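Local coordinates for protein endoglucanase (PDB 1VHO) that is named an endoglucanase but belongs to the M42 peptidase family and probably acts as an aminopeptidase dependent on two divalent metal ions, at residues A[220-225]-A[295-300]; A[178-183]-A[198-203]; A[263-268]-A[328-333]; A[68-73]-A[168-173]; A[240-245]-A[312-317]. All blocks are in the same frame, centred on the assembly; numbering follows the deposited sequence.

Contact 1: residues A[220-225]-A[295-300]; sequences PDAAIV and GVRTSL
Ala223, Ile224 and Val225 pair in parallel with Thr298, Ser299 and Leu300, the strand segments 222-225 and 297-300 lying 4.7 Å apart at 20°. Ala223 is bonded through both its backbone polar atoms: its N donates to Arg297 O (2.9 Å), and its O accepts Ser299 N. Val225 N then reaches back to Ser299 O with an N-H...O angle of 167°. On the face carrying Ala223, Val225, Thr298 and Leu300, Val225 splits its branches: CG2 lies 4.0 Å from Thr298 CG2, while CG1 meets Leu300 CD1. Val296 CG1 presses on Ala223 CB at 3.6 Å, put there by a first torsion of 177° that turns this branch anti to the backbone N. Thr298 OG1 donates to Val296 O (2.9 Å) from above the carbonyl plane, tying the hydroxyl back to the residue just before the strand. At the strand entrance the Arg297 chain bends at chi3, bringing a face of its guanidinium over Asp221 O; the angle is poor for a hydrogen bond, and a water separately links Asp221 O, Gly295 O and the backbone N of Arg297. Gly295, with positive phi, is the C' residue of the Schellman motif ending helix 289-293. Leu291 of that helix and Phe288 cover the Val225-Thr298 face, helix 256-268 packs on Ile224 and Ser299, and strand 61-67 continues the sheet beyond 222-229.

Contact 2: residues A[178-183]-A[198-203]; sequences GVLVKV and VVFSVQ
Leu180 projects from the 178-183 part of helix 171-187 onto Val198 of strand 198-201, and the two side chains lie alongside with their ends pointing opposite ways. Val198 CG1, turned anti to its own backbone N (chi1 -178°), inserts along the flank of the leucine: it is 3.4 Å from Leu180 CB, tighter than a usual carbon-carbon contact, and 3.7 Å from Leu180 CD1. One methyl therefore touches both the root and an end of the leucine. The same CD1 runs on over the strand backbone, to 4.0 Å from Val199 O. Phe200 reaches the helix from further along the strand. Its CB does not face the helix, but the ring extends back so that CE2 comes to 3.7 Å from Leu180 CB, with CZ almost as near. Leu180 CB rests on both the valine methyl and the far end of the ring, which lie next to each other on its strand-facing side. The approach to the ring is oblique, as is that of Val181 CG2, which lies 4.3 Å from Phe200 CZ. No hydrogen bond crosses; the contact rests on shape and burial alone. Phe64 and Ala66 of strand 61-67 extend the floor under Leu180, while helix 317-333 packs against Val179 and Val183. A helix lying nearly antiparallel (154°) to the strand after it, about 9.4 Å above it, is the layered alpha/beta packing of the M42 peptidase catalytic domain.

Contact 3: residues A[263-268]-A[328-333]; sequences IEIAKK and SLVAVE
Lys268 NZ and Glu333 OE2 form a salt bridge 3.0 Å long that joins the last turns of two helices. The lysine chain is extended all the way, CG anti to the backbone N (chi1 169°), and carries its ammonium across to the carboxylate, meeting OE2 from well above the carboxylate plane, 63° out of it. The same oxygen accepts His269 NE2, from the residue just past helix 256-268, so two donors from that helix end converge on OE2 and would be expected to hold the carboxylate in its ionised form. Glu333 OE1, a little farther from the lysine, also lies against Ile265 CG1 at 3.8 Å. The two helices, 256-268 and 317-333, both pack on the large mixed sheet of the alpha/beta domain, and their segments cross nearly at right angles (107°), axes 9.9 Å apart. Ile265 is the apolar wedge between them: CG2 meets Leu329 CB at 3.7 Å, and CD1 passes Glu333 CB on its way to Val330 CG2 (4.3 Å). Glu333 thus serves both halves of the contact, its CB against the isoleucine and its carboxylate against the lysine. Its backbone N is satisfied within the helix by Leu329 O at 2.8 Å, and Lys268 N likewise by Glu264 O. Leu326, a turn earlier in helix 317-333, also packs on Ile265, and Leu62 of strand 61-67 lies against Val330.

Contact 4: residues A[68-73]-A[168-173]; sequences VDEIGF and GKALDN
The loop that follows the strand ending in His67, a predicted zinc ligand, is tied here to the start of helix 171-187, which carries Asp172, predicted to bridge both zinc ions. Asn173 ND2 donates to Asp69 O at 2.8 Å with an N-H...O angle of 166°; the acceptor lies in the amide plane, but the amide nitrogen sits above the plane of the carbonyl. Asp69 OD1 is also close to that nitrogen, at an angle too poor for a bond, with carboxylate and amide planes only 15° apart; its OD2 pairs with Ser21. Asp69 O takes a second donor, a water that also gives a hydrogen bond to Asp172 OD1 (2.7 Å). Arg281 holds both Asp172 OD1 and Asn173 OD1. Further on, Lys169 NZ forms a salt bridge with Glu70 OE1 at 2.8 Å, which receives it on its syn lone pair. Glu70 CG stands between the backbone N and the carbonyl carbon (chi1 62°), and the chain then runs out extended to the lysine, while its CB touches Ala170 CB at 3.7 Å. Glu70 OE2 binds Arg174 and Gly19 N, and Lys169 has a second acid, Asp18. Replacing Glu70 with an alanine would probably leave Arg174 without this anionic partner, Gly19 N without its acceptor and Lys169 with Asp18 as its remaining acid. The ion pairs tie loop to helix start; Asn173 beside His67 and the water on Asp172 form a second shell to these predicted ligands, consistent with the two-metal centre of M42 aminopeptidases.

Contact 5: residues A[240-245]-A[312-317]; sequences IELGKG and VEMVDP
Leu242 and Gly243 occupy the corner of a type II beta turn from Glu241 to Lys244, set beside the end of strand 313-315, where Gly243 CA and Asp316 CA are 5.7 Å apart. The turn's own closing bond, Lys244 N to Glu241 O, is weak. Gly243 has phi 88°, where a side chain would strike the preceding carbonyl O, and also lie tight against Asp316 OD2, which already stands 3.3 Å from Gly243 CA. Leu242 crosses selenomethionine Met314 at about a right angle, its CD1 touching CG at 3.6 Å and SE at 3.8 Å. With Met314 CG anti to the backbone N (chi1 177°) and the chain extended to SE, CG and the selenium both lie along that methyl; the bend comes only beyond, at CE. Leu242 CB also faces Asp316 CB at 4.1 Å. Asp316 CG lies anti to the backbone N (chi1 -169°), which sends the carboxylate toward Gly243. Asp316 is the N-cap of helix 317-333, its side chain capping a backbone N of the first turn, and OD2 pairs with Arg318. An asparagine in its place would probably leave Arg318 without its anionic mate at the helix start. No hydrogen bond links the two segments directly, so the turn is held by apolar packing at Leu242 and, at the backbone N of Gly243 and of Gly245 just past it, by the Asp319 carboxylate from the first turn of helix 317-333.

How the contacts relate
From the N terminus, contact 4 (68-73 with 168-173) closes first, over the long excursion that holds essentially the whole six-stranded antiparallel sheet. Contact 2 follows at once along helix 171-187, closing a short loop from that helix to strand 195-201; Phe200 and Val202 touch Val68 of contact 4. The other three cross one another: contacts 1, 5 and 3 open in that order at 220, 240 and 263, and close at 295-300, 312-317 and 328-333. Contact 1 joins neighbouring strands of the main sheet and contact 3 two helices that pack on one face of it. Glu313 of contact 5 bonds to Gly168 and Asp172 of contact 4, while Val183 of contact 2 packs against Ser328 of contact 3.

Contact 1: residues A[220-225]-A[295-300]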
# COMPACT_ATOMS: atom_id res chain seq x y z
N PRO A 220 -14.77 3.96 -15.86
CA PRO A 220 -13.93 2.97 -16.51
C PRO A 220 -14.76 1.79 -16.99
O PRO A 220 -15.71 1.37 -16.32
CB PRO A 220 -12.96 2.51 -15.44
CG PRO A 220 -13.39 3.10 -14.15
CD PRO A 220 -14.53 4.05 -14.42
N ASP A 221 -14.32 1.19 -18.08
CA ASP A 221 -14.93 -0.00 -18.63
C ASP A 221 -14.49 -1.24 -17.87
O ASP A 221 -15.15 -2.28 -17.90
CB ASP A 221 -14.48 -0.12 -20.11
CG ASP A 221 -15.00 1.11 -20.85
OD1 ASP A 221 -16.23 1.35 -20.78
OD2 ASP A 221 -14.18 1.84 -21.40
N ALA A 222 -13.30 -1.17 -17.21
CA ALA A 222 -12.82 -2.32 -16.44
C ALA A 222 -11.86 -1.80 -15.36
O ALA A 222 -11.23 -0.77 -15.57
CB ALA A 222 -12.16 -3.39 -17.27
N ALA A 223 -11.92 -2.43 -14.18
CA ALA A 223 -11.03 -1.94 -13.11
C ALA A 223 -10.30 -3.12 -12.47
O ALA A 223 -10.89 -4.18 -12.30
CB ALA A 223 -11.87 -1.26 -12.03
N ILE A 224 -9.03 -2.90 -12.14
CA ILE A 224 -8.27 -3.96 -11.46
C ILE A 224 -7.79 -3.33 -10.13
O ILE A 224 -7.08 -2.33 -10.16
CB ILE A 224 -7.13 -4.49 -12.31
CG1 ILE A 224 -7.65 -4.91 -13.73
CG2 ILE A 224 -6.48 -5.69 -11.60
CD1 ILE A 224 -6.55 -5.68 -14.52
N VAL A 225 -8.23 -3.89 -9.03
CA VAL A 225 -7.88 -3.37 -7.70
C VAL A 225 -6.72 -4.19 -7.16
O VAL A 225 -6.78 -5.41 -7.19
CB VAL A 225 -9.06 -3.45 -6.71
CG1 VAL A 225 -8.66 -3.15 -5.29
CG2 VAL A 225 -10.19 -2.53 -7.17
N GLY A 295 -21.65 -0.57 -11.89
CA GLY A 295 -21.48 -1.52 -12.97
C GLY A 295 -20.08 -1.68 -13.54
O GLY A 295 -19.92 -2.18 -14.67
N VAL A 296 -19.03 -1.28 -12.81
CA VAL A 296 -17.68 -1.45 -13.37
C VAL A 296 -17.22 -2.90 -13.27
O VAL A 296 -17.18 -3.40 -12.14
CB VAL A 296 -16.67 -0.53 -12.63
CG1 VAL A 296 -15.25 -0.75 -13.15
CG2 VAL A 296 -17.06 0.92 -12.80
N ARG A 297 -16.90 -3.56 -14.37
CA ARG A 297 -16.43 -4.95 -14.27
C ARG A 297 -15.09 -4.90 -13.50
O ARG A 297 -14.20 -4.20 -14.00
CB ARG A 297 -16.27 -5.57 -15.63
CG ARG A 297 -17.62 -5.57 -16.41
CD ARG A 297 -17.47 -6.30 -17.74
NE ARG A 297 -17.03 -5.41 -18.79
CZ ARG A 297 -15.78 -5.16 -19.15
NH1 ARG A 297 -14.79 -5.75 -18.50
NH2 ARG A 297 -15.54 -4.30 -20.13
N THR A 298 -14.99 -5.63 -12.40
CA THR A 298 -13.80 -5.56 -11.58
C THR A 298 -13.10 -6.87 -11.28
O THR A 298 -13.66 -7.97 -11.22
CB THR A 298 -14.15 -4.88 -10.23
OG1 THR A 298 -14.86 -3.64 -10.45
CG2 THR A 298 -12.88 -4.48 -9.47
N SER A 299 -11.77 -6.77 -11.17
CA SER A 299 -10.91 -7.88 -10.84
C SER A 299 -10.06 -7.50 -9.62
O SER A 299 -9.67 -6.33 -9.53
CB SER A 299 -9.99 -8.24 -12.02
OG SER A 299 -9.02 -9.20 -11.57
N LEU A 300 -9.79 -8.43 -8.73
CA LEU A 300 -8.93 -8.22 -7.58
C LEU A 300 -7.67 -9.07 -7.78
O LEU A 300 -7.76 -10.26 -8.07
CB LEU A 300 -9.58 -8.66 -6.27
CG LEU A 300 -8.65 -8.54 -5.01
CD1 LEU A 300 -8.61 -7.05 -4.65
CD2 LEU A 300 -9.28 -9.37 -3.91
O HOH W 1 -17.50 -2.48 -16.82

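Contact 2: residues A[178-183]-A[198-203]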
# COMPACT_ATOMS: atom_id res chain seq x y z
N GLY A 178 4.25 0.09 -6.04
CA GLY A 178 5.41 -0.32 -6.85
C GLY A 178 4.89 -1.02 -8.15
O GLY A 178 5.39 -0.75 -9.24
N VAL A 179 3.91 -1.90 -8.02
CA VAL A 179 3.37 -2.58 -9.22
C VAL A 179 2.84 -1.54 -10.21
O VAL A 179 3.16 -1.53 -11.41
CB VAL A 179 2.14 -3.46 -8.86
CG1 VAL A 179 1.45 -3.95 -10.18
CG2 VAL A 179 2.50 -4.64 -8.00
N LEU A 180 2.07 -0.56 -9.70
CA LEU A 180 1.48 0.43 -10.62
C LEU A 180 2.52 1.34 -11.24
O LEU A 180 2.36 1.75 -12.42
CB LEU A 180 0.34 1.17 -9.93
CG LEU A 180 -0.81 0.23 -9.45
CD1 LEU A 180 -2.00 1.09 -9.03
CD2 LEU A 180 -1.23 -0.70 -10.62
N VAL A 181 3.58 1.65 -10.48
CA VAL A 181 4.67 2.48 -11.08
C VAL A 181 5.31 1.68 -12.22
O VAL A 181 5.54 2.24 -13.33
CB VAL A 181 5.72 2.83 -10.01
CG1 VAL A 181 6.99 3.40 -10.68
CG2 VAL A 181 5.14 3.88 -9.05
N LYS A 182 5.57 0.40 -11.98
CA LYS A 182 6.20 -0.47 -13.01
C LYS A 182 5.26 -0.65 -14.21
O LYS A 182 5.74 -0.74 -15.36
CB LYS A 182 6.64 -1.80 -12.42
CG LYS A 182 7.80 -1.70 -11.41
CD LYS A 182 9.10 -1.17 -12.03
CE LYS A 182 9.79 -2.20 -12.89
NZ LYS A 182 11.09 -1.72 -13.41
N VAL A 183 3.95 -0.75 -13.99
CA VAL A 183 3.05 -0.87 -15.16
C VAL A 183 3.27 0.33 -16.12
O VAL A 183 3.33 0.18 -17.34
CB VAL A 183 1.58 -0.83 -14.71
CG1 VAL A 183 0.61 -0.73 -15.90
CG2 VAL A 183 1.24 -2.08 -13.91
N VAL A 198 -4.18 5.21 -13.62
CA VAL A 198 -3.53 4.52 -12.47
C VAL A 198 -3.78 5.36 -11.25
O VAL A 198 -3.31 6.51 -11.16
CB VAL A 198 -2.06 4.29 -12.81
CG1 VAL A 198 -1.39 3.55 -11.70
CG2 VAL A 198 -1.94 3.47 -14.11
N VAL A 199 -4.45 4.77 -10.25
CA VAL A 199 -4.88 5.55 -9.09
C VAL A 199 -4.23 5.14 -7.77
O VAL A 199 -4.28 3.98 -7.37
CB VAL A 199 -6.41 5.36 -8.97
CG1 VAL A 199 -6.98 6.17 -7.80
CG2 VAL A 199 -7.13 5.68 -10.28
N PHE A 200 -3.58 6.11 -7.16
CA PHE A 200 -2.91 5.97 -5.87
C PHE A 200 -3.76 6.73 -4.85
O PHE A 200 -3.68 7.96 -4.69
CB PHE A 200 -1.48 6.54 -5.96
CG PHE A 200 -0.63 5.92 -7.05
CD1 PHE A 200 -0.63 6.47 -8.34
CD2 PHE A 200 0.15 4.80 -6.81
CE1 PHE A 200 0.16 5.91 -9.34
CE2 PHE A 200 0.91 4.21 -7.81
CZ PHE A 200 0.92 4.79 -9.10
N SER A 201 -4.60 6.02 -4.14
CA SER A 201 -5.56 6.55 -3.20
C SER A 201 -5.09 6.76 -1.78
O SER A 201 -4.56 5.84 -1.15
CB SER A 201 -6.76 5.55 -3.12
OG SER A 201 -7.87 6.16 -2.50
N VAL A 202 -5.44 7.96 -1.26
CA VAL A 202 -5.09 8.23 0.14
C VAL A 202 -6.24 7.81 1.04
O VAL A 202 -7.35 7.50 0.59
CB VAL A 202 -4.73 9.71 0.36
CG1 VAL A 202 -3.53 10.08 -0.48
CG2 VAL A 202 -5.95 10.59 -0.02
N GLN A 203 -6.02 7.82 2.35
CA GLN A 203 -7.01 7.35 3.28
C GLN A 203 -8.34 8.11 3.29
O GLN A 203 -9.38 7.46 3.44
CB GLN A 203 -6.44 7.40 4.72
CG GLN A 203 -7.17 6.42 5.64
CD GLN A 203 -8.04 7.16 6.64
OE1 GLN A 203 -8.00 8.39 6.66
NE2 GLN A 203 -8.78 6.42 7.44

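Contact 3: residues A[263-268]-A[328-333]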
# COMPACT_ATOMS: atom_id res chain seq x y z
N ILE A 263 -6.63 -14.11 -17.17
CA ILE A 263 -5.93 -15.40 -17.08
C ILE A 263 -5.44 -15.86 -18.44
O ILE A 263 -4.31 -16.37 -18.57
CB ILE A 263 -6.91 -16.43 -16.46
CG1 ILE A 263 -7.08 -16.12 -14.96
CG2 ILE A 263 -6.49 -17.87 -16.70
CD1 ILE A 263 -8.16 -17.00 -14.31
N GLU A 264 -6.23 -15.67 -19.49
CA GLU A 264 -5.78 -16.10 -20.83
C GLU A 264 -4.58 -15.28 -21.30
O GLU A 264 -3.71 -15.83 -22.00
CB GLU A 264 -6.88 -16.01 -21.88
CG GLU A 264 -8.15 -16.81 -21.57
CD GLU A 264 -7.92 -18.31 -21.43
OE1 GLU A 264 -6.87 -18.84 -21.88
OE2 GLU A 264 -8.81 -18.99 -20.85
N ILE A 265 -4.54 -14.01 -20.92
CA ILE A 265 -3.37 -13.18 -21.32
C ILE A 265 -2.16 -13.68 -20.58
O ILE A 265 -1.06 -13.85 -21.09
CB ILE A 265 -3.66 -11.71 -21.02
CG1 ILE A 265 -4.66 -11.21 -22.08
CG2 ILE A 265 -2.37 -10.86 -21.10
CD1 ILE A 265 -5.41 -9.96 -21.76
N ALA A 266 -2.35 -13.98 -19.26
CA ALA A 266 -1.19 -14.49 -18.51
C ALA A 266 -0.66 -15.77 -19.11
O ALA A 266 0.55 -16.06 -19.17
CB ALA A 266 -1.58 -14.71 -17.03
N LYS A 267 -1.62 -16.63 -19.50
CA LYS A 267 -1.22 -17.93 -20.10
C LYS A 267 -0.42 -17.73 -21.38
O LYS A 267 0.68 -18.29 -21.58
CB LYS A 267 -2.51 -18.71 -20.40
CG LYS A 267 -2.22 -20.14 -20.83
CD LYS A 267 -3.47 -20.77 -21.47
CE LYS A 267 -3.06 -22.19 -21.91
NZ LYS A 267 -4.25 -22.97 -22.34
N LYS A 268 -0.90 -16.86 -22.25
CA LYS A 268 -0.19 -16.60 -23.53
C LYS A 268 1.18 -16.01 -23.31
O LYS A 268 2.13 -16.32 -24.01
CB LYS A 268 -1.03 -15.69 -24.42
CG LYS A 268 -0.30 -15.14 -25.64
CD LYS A 268 -1.23 -14.25 -26.48
CE LYS A 268 -0.46 -13.61 -27.62
NZ LYS A 268 -1.07 -12.34 -28.11
N SER A 328 0.31 -4.51 -17.85
CA SER A 328 0.68 -3.79 -19.10
C SER A 328 0.12 -4.62 -20.28
O SER A 328 -0.42 -4.03 -21.23
CB SER A 328 2.15 -3.53 -19.22
OG SER A 328 2.97 -4.69 -19.44
N LEU A 329 0.21 -5.93 -20.27
CA LEU A 329 -0.32 -6.79 -21.34
C LEU A 329 -1.82 -6.74 -21.41
O LEU A 329 -2.41 -6.82 -22.50
CB LEU A 329 0.23 -8.22 -21.21
CG LEU A 329 1.73 -8.31 -21.46
CD1 LEU A 329 2.33 -9.62 -20.93
CD2 LEU A 329 2.01 -8.18 -22.96
N VAL A 330 -2.51 -6.55 -20.27
CA VAL A 330 -3.97 -6.42 -20.27
C VAL A 330 -4.32 -5.16 -21.04
O VAL A 330 -5.21 -5.14 -21.90
CB VAL A 330 -4.55 -6.38 -18.84
CG1 VAL A 330 -6.00 -5.95 -18.81
CG2 VAL A 330 -4.42 -7.78 -18.20
N ALA A 331 -3.57 -4.06 -20.80
CA ALA A 331 -3.83 -2.84 -21.53
C ALA A 331 -3.57 -3.01 -23.02
O ALA A 331 -4.13 -2.24 -23.83
CB ALA A 331 -3.00 -1.66 -20.98
N VAL A 332 -2.75 -3.94 -23.44
CA VAL A 332 -2.47 -4.17 -24.86
C VAL A 332 -3.42 -5.14 -25.54
O VAL A 332 -3.97 -4.84 -26.61
CB VAL A 332 -1.04 -4.71 -25.03
CG1 VAL A 332 -0.72 -5.03 -26.51
CG2 VAL A 332 0.01 -3.72 -24.51
N GLU A 333 -3.77 -6.24 -24.87
CA GLU A 333 -4.58 -7.28 -25.46
C GLU A 333 -6.00 -7.46 -25.00
O GLU A 333 -6.71 -8.28 -25.62
CB GLU A 333 -3.86 -8.65 -25.19
CG GLU A 333 -2.49 -8.63 -25.89
CD GLU A 333 -1.75 -9.93 -25.71
OE1 GLU A 333 -2.29 -10.84 -25.05
OE2 GLU A 333 -0.60 -10.06 -26.16

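Contact 4: residues A[68-73]-A[168-173]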
# COMPACT_ATOMS: atom_id res chain seq x y z
N VAL A 68 -2.21 3.95 -0.53
CA VAL A 68 -0.85 4.45 -0.35
C VAL A 68 -0.43 4.63 1.10
O VAL A 68 0.79 4.76 1.33
CB VAL A 68 -0.59 5.81 -1.04
CG1 VAL A 68 -0.93 5.82 -2.53
CG2 VAL A 68 -1.35 6.93 -0.36
N ASP A 69 -1.38 4.68 2.04
CA ASP A 69 -1.02 4.95 3.42
C ASP A 69 -0.40 3.82 4.19
O ASP A 69 -0.20 2.66 3.74
CB ASP A 69 -2.26 5.52 4.19
CG ASP A 69 -3.32 4.48 4.49
OD1 ASP A 69 -3.30 3.39 3.86
OD2 ASP A 69 -4.23 4.68 5.32
N GLU A 70 -0.03 4.13 5.43
CA GLU A 70 0.53 3.18 6.37
C GLU A 70 -0.00 3.51 7.76
O GLU A 70 -0.53 4.61 7.99
CB GLU A 70 2.07 3.22 6.44
CG GLU A 70 2.60 4.61 6.95
CD GLU A 70 4.09 4.69 6.62
OE1 GLU A 70 4.93 4.19 7.42
OE2 GLU A 70 4.46 5.22 5.56
N ILE A 71 0.22 2.63 8.70
CA ILE A 71 -0.27 2.90 10.05
C ILE A 71 0.57 4.01 10.68
O ILE A 71 1.74 4.29 10.38
CB ILE A 71 -0.26 1.65 10.92
CG1 ILE A 71 1.15 1.18 11.21
CG2 ILE A 71 -1.09 0.53 10.26
CD1 ILE A 71 1.46 1.24 12.71
N GLY A 72 -0.12 4.71 11.58
CA GLY A 72 0.52 5.80 12.29
C GLY A 72 -0.19 5.96 13.66
O GLY A 72 -1.24 5.33 13.91
N PHE A 73 0.43 6.76 14.48
CA PHE A 73 -0.09 7.05 15.82
C PHE A 73 0.02 8.56 16.07
O PHE A 73 0.87 9.25 15.49
CB PHE A 73 0.79 6.39 16.93
CG PHE A 73 0.97 4.91 16.78
CD1 PHE A 73 0.10 4.02 17.35
CD2 PHE A 73 2.06 4.42 16.06
CE1 PHE A 73 0.27 2.64 17.20
CE2 PHE A 73 2.21 3.05 15.88
CZ PHE A 73 1.35 2.15 16.47
N GLY A 168 10.30 -4.77 4.80
CA GLY A 168 10.19 -3.38 5.26
C GLY A 168 8.74 -3.08 5.64
O GLY A 168 7.86 -3.94 5.58
N LYS A 169 8.58 -1.91 6.28
CA LYS A 169 7.25 -1.54 6.74
C LYS A 169 6.35 -1.17 5.56
O LYS A 169 6.85 -0.74 4.50
CB LYS A 169 7.27 -0.32 7.69
CG LYS A 169 7.91 0.96 7.01
CD LYS A 169 7.76 2.12 8.00
CE LYS A 169 8.38 3.43 7.48
NZ LYS A 169 7.56 4.11 6.45
N ALA A 170 5.05 -1.18 5.83
CA ALA A 170 4.06 -0.70 4.85
C ALA A 170 4.06 -1.30 3.47
O ALA A 170 3.33 -0.77 2.59
CB ALA A 170 4.21 0.83 4.69
N LEU A 171 4.64 -2.49 3.28
CA LEU A 171 4.54 -3.10 1.95
C LEU A 171 3.16 -3.55 1.62
O LEU A 171 2.80 -3.71 0.44
CB LEU A 171 5.61 -4.21 1.82
CG LEU A 171 7.05 -3.72 1.82
CD1 LEU A 171 8.04 -4.85 2.11
CD2 LEU A 171 7.44 -3.07 0.49
N ASP A 172 2.25 -3.77 2.61
CA ASP A 172 0.89 -4.16 2.32
C ASP A 172 0.21 -3.16 1.39
O ASP A 172 -0.80 -3.51 0.78
CB ASP A 172 0.08 -4.47 3.58
CG ASP A 172 0.16 -3.32 4.58
OD1 ASP A 172 -0.27 -2.21 4.25
OD2 ASP A 172 0.71 -3.51 5.67
N ASN A 173 0.67 -1.89 1.35
CA ASN A 173 0.14 -0.96 0.37
C ASN A 173 1.26 -0.54 -0.62
O ASN A 173 1.05 -0.38 -1.83
CB ASN A 173 -0.38 0.35 1.03
CG ASN A 173 -1.72 0.10 1.70
OD1 ASN A 173 -2.45 -0.81 1.28
ND2 ASN A 173 -2.13 0.98 2.62
O HOH W 2 0.79 0.18 4.81

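Contact 5: residues A[240-245]-A[312-317]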
# COMPACT_ATOMS: atom_id res chain seq x y z
N ILE A 240 -0.47 -20.19 -0.68
CA ILE A 240 0.25 -19.10 -1.36
C ILE A 240 1.70 -19.05 -0.96
O ILE A 240 2.05 -19.14 0.22
CB ILE A 240 -0.45 -17.75 -1.07
CG1 ILE A 240 -1.90 -17.77 -1.58
CG2 ILE A 240 0.34 -16.60 -1.70
CD1 ILE A 240 -2.07 -18.01 -3.05
N GLU A 241 2.59 -18.82 -1.93
CA GLU A 241 4.01 -18.71 -1.68
C GLU A 241 4.60 -17.45 -2.37
O GLU A 241 4.14 -17.11 -3.47
CB GLU A 241 4.80 -19.89 -2.27
CG GLU A 241 4.40 -21.27 -1.76
CD GLU A 241 5.30 -22.35 -2.36
OE1 GLU A 241 6.54 -22.22 -2.33
OE2 GLU A 241 4.77 -23.33 -2.92
N LEU A 242 5.57 -16.84 -1.71
CA LEU A 242 6.24 -15.69 -2.35
C LEU A 242 6.97 -16.24 -3.59
O LEU A 242 7.58 -17.32 -3.47
CB LEU A 242 7.34 -15.15 -1.43
CG LEU A 242 6.88 -14.60 -0.07
CD1 LEU A 242 7.95 -13.67 0.54
CD2 LEU A 242 5.60 -13.81 -0.23
N GLY A 243 7.00 -15.51 -4.69
CA GLY A 243 7.71 -15.99 -5.86
C GLY A 243 6.91 -16.86 -6.81
O GLY A 243 7.44 -17.11 -7.92
N LYS A 244 5.70 -17.31 -6.46
CA LYS A 244 4.93 -18.13 -7.39
C LYS A 244 3.94 -17.29 -8.19
O LYS A 244 3.05 -17.84 -8.86
CB LYS A 244 4.18 -19.29 -6.74
CG LYS A 244 5.05 -20.33 -6.09
CD LYS A 244 5.80 -21.22 -7.01
CE LYS A 244 6.31 -22.48 -6.27
NZ LYS A 244 5.24 -23.02 -5.37
N GLY A 245 4.05 -15.94 -8.11
CA GLY A 245 3.19 -15.07 -8.91
C GLY A 245 2.07 -14.35 -8.20
O GLY A 245 1.68 -14.64 -7.04
N VAL A 312 8.35 -5.82 9.52
CA VAL A 312 9.15 -6.60 8.57
C VAL A 312 8.33 -7.44 7.59
O VAL A 312 8.60 -8.63 7.35
CB VAL A 312 10.20 -7.46 9.29
CG1 VAL A 312 11.28 -6.57 9.89
CG2 VAL A 312 9.55 -8.32 10.36
N GLU A 313 7.32 -6.78 6.96
CA GLU A 313 6.57 -7.49 5.92
C GLU A 313 7.59 -7.91 4.86
O GLU A 313 8.52 -7.16 4.63
CB GLU A 313 5.53 -6.57 5.26
CG GLU A 313 4.44 -6.26 6.35
CD GLU A 313 3.39 -5.31 5.83
OE1 GLU A 313 3.69 -4.49 4.95
OE2 GLU A 313 2.23 -5.36 6.34
N MSE A 314 7.31 -8.98 4.13
CA MSE A 314 8.27 -9.44 3.12
C MSE A 314 7.57 -9.73 1.81
O MSE A 314 6.49 -10.34 1.81
CB MSE A 314 8.89 -10.77 3.65
CG MSE A 314 9.86 -11.36 2.60
SE MSE A 314 10.50 -13.08 3.23
CE MSE A 314 11.70 -12.51 4.60
N VAL A 315 8.10 -9.20 0.71
CA VAL A 315 7.51 -9.47 -0.61
C VAL A 315 8.66 -9.91 -1.54
O VAL A 315 9.85 -9.63 -1.27
CB VAL A 315 6.84 -8.25 -1.25
CG1 VAL A 315 5.62 -7.80 -0.41
CG2 VAL A 315 7.84 -7.10 -1.40
N ASP A 316 8.26 -10.58 -2.63
CA ASP A 316 9.23 -10.97 -3.65
C ASP A 316 9.12 -9.99 -4.79
O ASP A 316 8.08 -9.92 -5.46
CB ASP A 316 8.83 -12.40 -4.15
CG ASP A 316 9.93 -12.99 -5.01
OD1 ASP A 316 10.47 -12.24 -5.86
OD2 ASP A 316 10.31 -14.17 -4.80
N PRO A 317 10.15 -9.21 -5.14
CA PRO A 317 10.10 -8.26 -6.22
C PRO A 317 9.74 -8.87 -7.55
O PRO A 317 9.18 -8.15 -8.41
CB PRO A 317 11.47 -7.58 -6.24
CG PRO A 317 12.13 -7.97 -4.97
CD PRO A 317 11.47 -9.22 -4.43